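Long-range contacts in D-alanyl-lipoteichoic acid synthetase (PDB 3BMA), which probably takes part in the D-alanylation of lipoteichoic acid in the pneumococcal cell envelope: residues D24-R34 with E188-S198; Q78-F88 with Y116-Y124. The protein carries 1 engineered substitution. All blocks are in the same frame, centred on the assembly; numbering follows the deposited sequence. Where two conformers were deposited one is given.

In the fold
Contact 1 reaches strand 72-76, an outermost strand of the five-stranded parallel sheet within the chain, through Ser25, Gln31 and Lys32, which touch Tyr74; segment 78-88 of contact 2 follows that strand. The centres are about 18 Å apart. Contact 2 joins pieces of chain that lie, in sequence, between the two segments of contact 1. In space they meet at Phe26 and Lys27: Phe26 CE1 is 3.3 Å from Gln86 OE1, and Lys27 CB 3.3 Å from Tyr124 O. Contact 2 is buried, with Gly80 about 4 Å from a glycerol that probably came from the crystallisation liquor; contact 1 lies nearer the surface. Each also faces a second subunit: Phe197 of contact 1 packs on Gln122 of that subunit, and Gln122 of contact 2 on its Phe197.

Contact 1. Residues D24-R34 with E188-S198; sequences DSFKERSQKVR and ERQASFFGQFS. Engineered in segment 188-198: Arg189 (natural residue Cys).
Arg29, Ser30 and Gln31 of helix 29-36 meet the C-terminal part of the long helix 174-194 in a surface contact bridged mostly by water. The axes cross at -77° and approach to 8.4 Å, with the small residues Ser30, Ala191 and Gly195 at the crossing. Ser30 CB sits 3.6 Å from Gly195 C, where a CB on the glycine would run into it, and Ala191 CB rests against Arg29 CB. No direct hydrogen bond spans the gap. Instead one water joins Ser30 OG to Ser192 O, and another accepts from Ser30 N and donates to Ala191 O at 2.8 Å. A third donates to Gly195 O and, weakly, to Gln31 OE1; the NE2 of that amide is held by Ser17. In the conformer described, one of two, Arg29 runs out with CG anti to the backbone N (chi1 -177°), which carries its guanidinium over Glu188 CB, 3.5 Å from its plane. NH1 forms a salt bridge with Glu188 OE2 at 3.2 Å, the carboxylate plane turned 81° from the guanidinium, while NH2 pairs with Asp128. Gly195 to Ser198 form a type I beta turn beside this steep, water-bridged helix-helix crossing.

Contact 2. Residues Q78-F88 with Y116-Y124; sequences QGGAASLNQYF and YDPAAFQQY
Phe121 lies under the side-chain amide of Asn85, whose OD1 sits 3.2 Å above one ring face, offset toward the rim near CD1. Amide and ring planes are only 19° apart, so the two flat groups overlap almost parallel. The ring gets there because Phe121 CG is anti to its backbone N (chi1 -173°), which brings the ring across to Leu84, Asn85 and Phe88. There Phe88 CD2 meets its edge, 3.7 Å from CZ, and Leu84 CD2 comes obliquely to within 3.6 Å of CE1. The same Leu84 methyl also touches Tyr116, whose hydroxyl is hydrogen-bonded to Gln153 of helix 141-153. Phe125 adds a further ring beside Phe121 and meets Phe88 edge-to-face, making a small aromatic cluster. Helix 83-90 is part of the connection between strands 72-76 and 101-105 of the parallel sheet, consistent with an SGNH-hydrolase-type fold, and helix 118-124 runs beside it at 13°, their axes 10.1 Å apart. At the other end of the contact the loop after strand 72-76 runs past the edge of the Tyr124 ring. Tyr124 OH donates to Gly79 O at 2.6 Å, a short bond that arrives somewhat out of the carbonyl plane, and Gln78 CB lies close to the same hydroxyl. Asn85 ND2 reaches the edge of the Tyr124 ring, so one amide engages both aromatic residues. Gly80, within the type II turn Gln78 to Ala81, brings its CA 3.8 Å from Ala120 CB, a fit with no space for a side chain. Beside it a water donates to Gly80 O and accepts from Asp117 N, the residue at the N-cap of helix 118-124.

Contact 1. Residues D24-R34 with E188-S198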
loop_
_atom_site.group_PDB
_atom_site.type_symbol
_atom_site.label_atom_id
_atom_site.label_comp_id
_atom_site.label_asym_id
_atom_site.label_seq_id
_atom_site.Cartn_x
_atom_site.Cartn_y
_atom_site.Cartn_z
ATOM N N ASP C 24 2.668 -11.673 31.106
ATOM C CA ASP C 24 2.714 -12.387 29.826
ATOM C C ASP C 24 1.500 -13.275 29.558
ATOM O O ASP C 24 0.930 -13.216 28.475
ATOM C CB ASP C 24 4.002 -13.211 29.709
ATOM C CG ASP C 24 5.214 -12.368 29.320
ATOM O OD1 ASP C 24 6.278 -12.967 29.047
ATOM O OD2 ASP C 24 5.113 -11.121 29.279
ATOM N N SER C 25 1.092 -14.073 30.545
ATOM C CA SER C 25 -0.067 -14.962 30.393
ATOM C C SER C 25 -1.357 -14.187 30.118
ATOM O O SER C 25 -2.276 -14.705 29.484
ATOM C CB SER C 25 -0.232 -15.878 31.616
ATOM O OG SER C 25 -0.598 -15.150 32.776
ATOM N N PHE C 26 -1.401 -12.940 30.579
ATOM C CA PHE C 26 -2.535 -12.060 30.346
ATOM C C PHE C 26 -2.465 -11.268 29.031
ATOM O O PHE C 26 -3.402 -11.334 28.234
ATOM C CB PHE C 26 -2.734 -11.108 31.531
ATOM C CG PHE C 26 -3.957 -10.244 31.412
ATOM C CD1 PHE C 26 -5.205 -10.740 31.759
ATOM C CD2 PHE C 26 -3.864 -8.934 30.945
ATOM C CE1 PHE C 26 -6.338 -9.950 31.645
ATOM C CE2 PHE C 26 -4.996 -8.138 30.824
ATOM C CZ PHE C 26 -6.236 -8.648 31.179
ATOM N N LYS C 27 -1.377 -10.519 28.812
ATOM C CA LYS C 27 -1.296 -9.597 27.670
ATOM C C LYS C 27 -0.946 -10.265 26.333
ATOM O O LYS C 27 -1.362 -9.798 25.276
ATOM C CB LYS C 27 -0.376 -8.397 27.969
ATOM C CG LYS C 27 1.119 -8.661 27.914
ATOM C CD LYS C 27 1.905 -7.361 27.998
ATOM C CE LYS C 27 3.373 -7.564 27.634
ATOM N NZ LYS C 27 4.107 -8.437 28.599
ATOM N N GLU C 28 -0.184 -11.352 26.383
ATOM C CA GLU C 28 0.240 -12.025 25.161
ATOM C C GLU C 28 -0.859 -12.879 24.548
ATOM O O GLU C 28 -1.649 -13.513 25.250
ATOM C CB GLU C 28 1.512 -12.853 25.381
ATOM C CG GLU C 28 2.791 -12.260 24.779
ATOM C CD GLU C 28 3.279 -11.007 25.483
ATOM O OE1 GLU C 28 3.632 -10.034 24.781
ATOM O OE2 GLU C 28 3.319 -10.994 26.731
ATOM N N ARG C 29 -0.886 -12.860 23.222
ATOM C CA ARG C 29 -1.855 -13.597 22.426
ATOM C C ARG C 29 -1.613 -15.104 22.494
ATOM O O ARG C 29 -2.536 -15.874 22.740
ATOM C CB ARG C 29 -1.754 -13.123 20.978
ATOM C CG ARG C 29 -2.740 -13.738 20.024
ATOM C CD ARG C 29 -2.435 -13.276 18.623
ATOM N NE ARG C 29 -3.636 -13.247 17.800
ATOM C CZ ARG C 29 -4.447 -12.201 17.683
ATOM N NH1 ARG C 29 -5.515 -12.293 16.905
ATOM N NH2 ARG C 29 -4.198 -11.067 18.331
ATOM N N SER C 30 -0.359 -15.501 22.276
ATOM C CA SER C 30 0.037 -16.903 22.110
ATOM C C SER C 30 -0.453 -17.889 23.166
ATOM O O SER C 30 -1.163 -18.832 22.828
ATOM C CB SER C 30 1.553 -17.022 21.949
ATOM O OG SER C 30 1.925 -18.352 21.621
ATOM N N GLN C 31 -0.081 -17.662 24.424
ATOM C CA GLN C 31 -0.370 -18.600 25.516
ATOM C C GLN C 31 -1.864 -18.795 25.779
ATOM O O GLN C 31 -2.315 -19.929 25.960
ATOM C CB GLN C 31 0.348 -18.178 26.802
ATOM C CG GLN C 31 1.866 -18.262 26.731
ATOM C CD GLN C 31 2.543 -17.766 27.999
ATOM O OE1 GLN C 31 3.168 -16.705 28.007
ATOM N NE2 GLN C 31 2.419 -18.531 29.078
ATOM N N LYS C 32 -2.628 -17.704 25.780
ATOM C CA LYS C 32 -4.069 -17.789 26.018
ATOM C C LYS C 32 -4.861 -18.365 24.840
ATOM O O LYS C 32 -5.843 -19.064 25.051
ATOM C CB LYS C 32 -4.657 -16.460 26.520
ATOM C CG LYS C 32 -4.663 -15.298 25.537
ATOM C CD LYS C 32 -4.949 -13.996 26.269
ATOM C CE LYS C 32 -5.077 -12.836 25.310
ATOM N NZ LYS C 32 -5.120 -11.545 26.053
ATOM N N VAL C 33 -4.425 -18.105 23.611
ATOM C CA VAL C 33 -5.110 -18.647 22.433
ATOM C C VAL C 33 -4.804 -20.144 22.240
ATOM O O VAL C 33 -5.672 -20.899 21.797
ATOM C CB VAL C 33 -4.836 -17.794 21.150
ATOM C CG1 VAL C 33 -5.349 -18.481 19.883
ATOM C CG2 VAL C 33 -5.491 -16.416 21.287
ATOM N N ARG C 34 -3.591 -20.560 22.615
ATOM C CA ARG C 34 -3.157 -21.957 22.519
ATOM C C ARG C 34 -4.010 -22.871 23.403
ATOM O O ARG C 34 -4.448 -23.939 22.972
ATOM C CB ARG C 34 -1.685 -22.059 22.925
ATOM C CG ARG C 34 -0.985 -23.365 22.602
ATOM C CD ARG C 34 0.478 -23.257 23.012
ATOM N NE ARG C 34 1.178 -24.541 22.981
ATOM C CZ ARG C 34 1.971 -24.943 21.991
ATOM N NH1 ARG C 34 2.567 -26.127 22.062
ATOM N NH2 ARG C 34 2.178 -24.167 20.929
ATOM N N GLU C 188 -0.634 -10.172 14.629
ATOM C CA GLU C 188 -1.082 -11.492 15.062
ATOM C C GLU C 188 -0.120 -12.620 14.650
ATOM O O GLU C 188 0.079 -13.553 15.423
ATOM C CB GLU C 188 -2.546 -11.782 14.669
ATOM C CG GLU C 188 -2.803 -12.189 13.224
ATOM C CD GLU C 188 -4.126 -12.917 13.028
ATOM O OE1 GLU C 188 -4.634 -12.918 11.884
ATOM O OE2 GLU C 188 -4.658 -13.488 14.009
ATOM N N ARG C 189 0.489 -12.514 13.464
ATOM C CA ARG C 189 1.493 -13.490 13.003
ATOM C C ARG C 189 2.772 -13.406 13.826
ATOM O O ARG C 189 3.400 -14.423 14.117
ATOM C CB ARG C 189 1.836 -13.305 11.520
ATOM C CG ARG C 189 0.719 -13.662 10.555
ATOM C CD ARG C 189 1.220 -13.703 9.111
ATOM N NE ARG C 189 0.288 -13.069 8.174
ATOM C CZ ARG C 189 -0.795 -13.647 7.653
ATOM N NH1 ARG C 189 -1.119 -14.897 7.967
ATOM N NH2 ARG C 189 -1.563 -12.966 6.811
ATOM N N GLN C 190 3.143 -12.183 14.189
ATOM C CA GLN C 190 4.313 -11.909 15.005
ATOM C C GLN C 190 4.125 -12.469 16.412
ATOM O O GLN C 190 4.982 -13.206 16.912
ATOM C CB GLN C 190 4.522 -10.401 15.080
ATOM C CG GLN C 190 5.946 -9.956 15.193
ATOM C CD GLN C 190 6.093 -8.462 15.010
ATOM O OE1 GLN C 190 7.110 -7.994 14.505
ATOM N NE2 GLN C 190 5.080 -7.703 15.421
ATOM N N ALA C 191 2.995 -12.125 17.031
ATOM C CA ALA C 191 2.671 -12.555 18.392
ATOM C C ALA C 191 2.562 -14.074 18.554
ATOM O O ALA C 191 3.068 -14.622 19.530
ATOM C CB ALA C 191 1.400 -11.880 18.877
ATOM N N SER C 192 1.919 -14.739 17.593
ATOM C CA SER C 192 1.716 -16.184 17.666
ATOM C C SER C 192 2.993 -16.978 17.398
ATOM O O SER C 192 3.150 -18.093 17.896
ATOM C CB SER C 192 0.592 -16.633 16.724
ATOM O OG SER C 192 0.889 -16.319 15.377
ATOM N N PHE C 193 3.911 -16.402 16.622
ATOM C CA PHE C 193 5.195 -17.055 16.363
ATOM C C PHE C 193 6.193 -16.817 17.497
ATOM O O PHE C 193 6.863 -17.754 17.932
ATOM C CB PHE C 193 5.800 -16.621 15.017
ATOM C CG PHE C 193 7.095 -17.320 14.681
ATOM C CD1 PHE C 193 8.324 -16.734 14.988
ATOM C CD2 PHE C 193 7.087 -18.572 14.072
ATOM C CE1 PHE C 193 9.517 -17.384 14.696
ATOM C CE2 PHE C 193 8.279 -19.230 13.773
ATOM C CZ PHE C 193 9.494 -18.633 14.084
ATOM N N PHE C 194 6.292 -15.570 17.961
ATOM C CA PHE C 194 7.316 -15.186 18.941
ATOM C C PHE C 194 6.877 -15.283 20.401
ATOM O O PHE C 194 7.698 -15.132 21.307
ATOM C CB PHE C 194 7.855 -13.777 18.648
ATOM C CG PHE C 194 8.703 -13.698 17.416
ATOM C CD1 PHE C 194 8.258 -13.009 16.291
ATOM C CD2 PHE C 194 9.946 -14.318 17.372
ATOM C CE1 PHE C 194 9.034 -12.940 15.141
ATOM C CE2 PHE C 194 10.728 -14.256 16.225
ATOM C CZ PHE C 194 10.273 -13.562 15.108
ATOM N N GLY C 195 5.592 -15.538 20.627
ATOM C CA GLY C 195 5.060 -15.626 21.983
ATOM C C GLY C 195 5.102 -17.021 22.575
ATOM O O GLY C 195 4.886 -17.195 23.776
ATOM N N GLN C 196 5.388 -18.016 21.738
ATOM C CA GLN C 196 5.412 -19.414 22.173
ATOM C C GLN C 196 6.710 -19.824 22.882
ATOM O O GLN C 196 6.843 -20.959 23.340
ATOM C CB GLN C 196 5.124 -20.348 20.993
ATOM C CG GLN C 196 6.215 -20.398 19.931
ATOM C CD GLN C 196 5.770 -21.087 18.649
ATOM O OE1 GLN C 196 4.654 -21.600 18.556
ATOM N NE2 GLN C 196 6.647 -21.097 17.650
ATOM N N PHE C 197 7.653 -18.890 22.976
ATOM C CA PHE C 197 8.961 -19.158 23.569
ATOM C C PHE C 197 9.110 -18.605 24.995
ATOM O O PHE C 197 10.213 -18.606 25.551
ATOM C CB PHE C 197 10.073 -18.612 22.664
ATOM C CG PHE C 197 9.991 -19.080 21.230
ATOM C CD1 PHE C 197 9.939 -20.439 20.921
ATOM C CD2 PHE C 197 9.998 -18.158 20.184
ATOM C CE1 PHE C 197 9.876 -20.872 19.593
ATOM C CE2 PHE C 197 9.938 -18.581 18.853
ATOM C CZ PHE C 197 9.874 -19.941 18.558
ATOM N N SER C 198 8.003 -18.141 25.578
ATOM C CA SER C 198 7.996 -17.607 26.945
ATOM C C SER C 198 8.022 -18.735 27.976
ATOM O O SER C 198 7.089 -19.541 28.043
ATOM C CB SER C 198 6.771 -16.713 27.173
ATOM O OG SER C 198 6.782 -15.583 26.318
HETATM O O HOH W 1 1.549 -19.749 19.234
HETATM O O HOH W 2 1.909 -13.612 21.905
HETATM O O HOH W 3 2.941 -15.745 24.797
#

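Contact 2. Residues Q78-F88 with Y116-Y124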
loop_
_atom_site.group_PDB
_atom_site.type_symbol
_atom_site.label_atom_id
_atom_site.label_comp_id
_atom_site.label_asym_id
_atom_site.label_seq_id
_atom_site.Cartn_x
_atom_site.Cartn_y
_atom_site.Cartn_z
ATOM N N GLN C 78 -4.298 -9.594 36.564
ATOM C CA GLN C 78 -3.218 -9.151 37.437
ATOM C C GLN C 78 -3.690 -7.937 38.239
ATOM O O GLN C 78 -4.792 -7.436 38.016
ATOM C CB GLN C 78 -1.980 -8.791 36.610
ATOM C CG GLN C 78 -1.108 -9.956 36.169
ATOM C CD GLN C 78 -0.362 -10.577 37.325
ATOM O OE1 GLN C 78 0.682 -10.083 37.744
ATOM N NE2 GLN C 78 -0.899 -11.668 37.852
ATOM N N GLY C 79 -2.854 -7.466 39.163
ATOM C CA GLY C 79 -3.184 -6.318 40.012
ATOM C C GLY C 79 -3.498 -5.051 39.240
ATOM O O GLY C 79 -2.714 -4.619 38.395
ATOM N N GLY C 80 -4.664 -4.471 39.512
ATOM C CA GLY C 80 -5.061 -3.213 38.888
ATOM C C GLY C 80 -5.778 -3.347 37.559
ATOM O O GLY C 80 -6.214 -2.346 36.988
ATOM N N ALA C 81 -5.899 -4.575 37.058
ATOM C CA ALA C 81 -6.631 -4.821 35.816
ATOM C C ALA C 81 -8.131 -4.826 36.088
ATOM O O ALA C 81 -8.614 -5.563 36.953
ATOM C CB ALA C 81 -6.193 -6.134 35.172
ATOM N N ALA C 82 -8.851 -3.979 35.361
ATOM C CA ALA C 82 -10.302 -3.888 35.458
ATOM C C ALA C 82 -10.903 -4.069 34.065
ATOM O O ALA C 82 -10.271 -4.669 33.202
ATOM C CB ALA C 82 -10.707 -2.558 36.061
ATOM N N SER C 83 -12.101 -3.532 33.844
ATOM C CA SER C 83 -12.881 -3.828 32.638
ATOM C C SER C 83 -12.296 -3.316 31.322
ATOM O O SER C 83 -12.443 -3.980 30.296
ATOM C CB SER C 83 -14.334 -3.360 32.795
ATOM O OG SER C 83 -14.965 -4.019 33.884
ATOM N N LEU C 84 -11.640 -2.155 31.351
ATOM C CA LEU C 84 -10.990 -1.612 30.150
ATOM C C LEU C 84 -9.852 -2.526 29.689
ATOM O O LEU C 84 -9.782 -2.873 28.514
ATOM C CB LEU C 84 -10.500 -0.174 30.365
ATOM C CG LEU C 84 -10.205 0.641 29.094
ATOM C CD1 LEU C 84 -11.457 0.928 28.276
ATOM C CD2 LEU C 84 -9.506 1.938 29.414
ATOM N N ASN C 85 -8.992 -2.938 30.620
ATOM C CA ASN C 85 -7.958 -3.936 30.336
ATOM C C ASN C 85 -8.519 -5.241 29.780
ATOM O O ASN C 85 -8.021 -5.754 28.773
ATOM C CB ASN C 85 -7.115 -4.234 31.580
ATOM C CG ASN C 85 -5.850 -3.400 31.648
ATOM O OD1 ASN C 85 -5.137 -3.237 30.655
ATOM N ND2 ASN C 85 -5.557 -2.878 32.828
ATOM N N GLN C 86 -9.562 -5.759 30.428
ATOM C CA GLN C 86 -10.172 -7.027 30.027
ATOM C C GLN C 86 -10.750 -6.939 28.624
ATOM O O GLN C 86 -10.521 -7.827 27.808
ATOM C CB GLN C 86 -11.245 -7.492 31.029
ATOM C CG GLN C 86 -10.739 -7.832 32.448
ATOM C CD GLN C 86 -9.804 -9.035 32.523
ATOM O OE1 GLN C 86 -9.583 -9.742 31.542
ATOM N NE2 GLN C 86 -9.249 -9.267 33.705
ATOM N N TYR C 87 -11.470 -5.852 28.346
ATOM C CA TYR C 87 -12.026 -5.594 27.020
ATOM C C TYR C 87 -10.979 -5.682 25.919
ATOM O O TYR C 87 -11.199 -6.346 24.904
ATOM C CB TYR C 87 -12.720 -4.231 26.964
ATOM C CG TYR C 87 -13.340 -3.939 25.617
ATOM C CD1 TYR C 87 -14.485 -4.614 25.200
ATOM C CD2 TYR C 87 -12.776 -3.000 24.753
ATOM C CE1 TYR C 87 -15.063 -4.356 23.970
ATOM C CE2 TYR C 87 -13.342 -2.743 23.509
ATOM C CZ TYR C 87 -14.487 -3.424 23.128
ATOM O OH TYR C 87 -15.067 -3.178 21.905
ATOM N N PHE C 88 -9.842 -5.024 26.130
ATOM C CA PHE C 88 -8.771 -5.004 25.138
ATOM C C PHE C 88 -8.082 -6.358 24.997
ATOM O O PHE C 88 -7.715 -6.758 23.893
ATOM C CB PHE C 88 -7.769 -3.884 25.437
ATOM C CG PHE C 88 -8.304 -2.511 25.140
ATOM C CD1 PHE C 88 -8.767 -2.194 23.868
ATOM C CD2 PHE C 88 -8.343 -1.534 26.125
ATOM C CE1 PHE C 88 -9.277 -0.936 23.593
ATOM C CE2 PHE C 88 -8.843 -0.272 25.853
ATOM C CZ PHE C 88 -9.309 0.026 24.586
ATOM N N TYR C 116 -9.875 3.095 37.228
ATOM C CA TYR C 116 -8.675 2.257 37.187
ATOM C C TYR C 116 -7.390 3.086 37.275
ATOM O O TYR C 116 -7.373 4.271 36.920
ATOM C CB TYR C 116 -8.661 1.359 35.931
ATOM C CG TYR C 116 -8.308 2.091 34.651
ATOM C CD1 TYR C 116 -9.296 2.679 33.865
ATOM C CD2 TYR C 116 -6.983 2.208 34.233
ATOM C CE1 TYR C 116 -8.971 3.365 32.702
ATOM C CE2 TYR C 116 -6.660 2.894 33.084
ATOM C CZ TYR C 116 -7.651 3.467 32.318
ATOM O OH TYR C 116 -7.318 4.140 31.165
ATOM N N ASP C 117 -6.328 2.429 37.734
ATOM C CA ASP C 117 -4.996 3.003 37.868
ATOM C C ASP C 117 -4.269 2.954 36.524
ATOM O O ASP C 117 -3.970 1.862 36.026
ATOM C CB ASP C 117 -4.222 2.207 38.932
ATOM C CG ASP C 117 -2.826 2.750 39.202
ATOM O OD1 ASP C 117 -2.555 3.944 38.953
ATOM O OD2 ASP C 117 -1.994 1.958 39.690
ATOM N N PRO C 118 -3.975 4.138 35.938
ATOM C CA PRO C 118 -3.297 4.259 34.642
ATOM C C PRO C 118 -1.912 3.605 34.595
ATOM O O PRO C 118 -1.519 3.104 33.548
ATOM C CB PRO C 118 -3.172 5.773 34.455
ATOM C CG PRO C 118 -4.261 6.347 35.293
ATOM C CD PRO C 118 -4.288 5.465 36.499
ATOM N N ALA C 119 -1.196 3.611 35.717
ATOM C CA ALA C 119 0.103 2.948 35.829
ATOM C C ALA C 119 -0.015 1.430 35.735
ATOM O O ALA C 119 0.893 0.767 35.237
ATOM C CB ALA C 119 0.802 3.352 37.133
ATOM N N ALA C 120 -1.132 0.889 36.218
ATOM C CA ALA C 120 -1.426 -0.543 36.115
ATOM C C ALA C 120 -1.822 -0.956 34.696
ATOM O O ALA C 120 -1.321 -1.954 34.180
ATOM C CB ALA C 120 -2.507 -0.947 37.118
ATOM N N PHE C 121 -2.709 -0.177 34.074
ATOM C CA PHE C 121 -3.178 -0.412 32.695
ATOM C C PHE C 121 -2.058 -0.586 31.668
ATOM O O PHE C 121 -2.136 -1.474 30.820
ATOM C CB PHE C 121 -4.098 0.734 32.251
ATOM C CG PHE C 121 -4.770 0.511 30.915
ATOM C CD1 PHE C 121 -6.027 -0.076 30.849
ATOM C CD2 PHE C 121 -4.161 0.915 29.724
ATOM C CE1 PHE C 121 -6.654 -0.287 29.625
ATOM C CE2 PHE C 121 -4.784 0.713 28.495
ATOM C CZ PHE C 121 -6.033 0.112 28.446
ATOM N N GLN C 122 -1.040 0.275 31.756
ATOM C CA GLN C 122 0.094 0.338 30.825
ATOM C C GLN C 122 0.836 -0.984 30.674
ATOM O O GLN C 122 1.379 -1.285 29.606
ATOM C CB GLN C 122 1.099 1.381 31.314
ATOM C CG GLN C 122 0.691 2.820 31.100
ATOM C CD GLN C 122 1.560 3.809 31.858
ATOM O OE1 GLN C 122 1.462 5.018 31.648
ATOM N NE2 GLN C 122 2.417 3.303 32.742
ATOM N N GLN C 123 0.860 -1.757 31.755
ATOM C CA GLN C 123 1.574 -3.017 31.797
ATOM C C GLN C 123 0.886 -4.122 31.002
ATOM O O GLN C 123 1.554 -5.024 30.496
ATOM C CB GLN C 123 1.778 -3.452 33.248
ATOM C CG GLN C 123 2.568 -2.449 34.085
ATOM C CD GLN C 123 2.767 -2.906 35.522
ATOM O OE1 GLN C 123 3.253 -4.011 35.778
ATOM N NE2 GLN C 123 2.396 -2.050 36.470
ATOM N N TYR C 124 -0.438 -4.045 30.876
ATOM C CA TYR C 124 -1.214 -5.150 30.307
ATOM C C TYR C 124 -1.762 -4.857 28.905
ATOM O O TYR C 124 -2.349 -5.729 28.263
ATOM C CB TYR C 124 -2.338 -5.582 31.266
ATOM C CG TYR C 124 -1.944 -5.595 32.737
ATOM C CD1 TYR C 124 -0.837 -6.322 33.185
ATOM C CD2 TYR C 124 -2.691 -4.890 33.681
ATOM C CE1 TYR C 124 -0.473 -6.324 34.526
ATOM C CE2 TYR C 124 -2.341 -4.893 35.027
ATOM C CZ TYR C 124 -1.229 -5.608 35.442
ATOM O OH TYR C 124 -0.875 -5.617 36.776
HETATM O O HOH W 4 -6.605 -0.225 38.700
#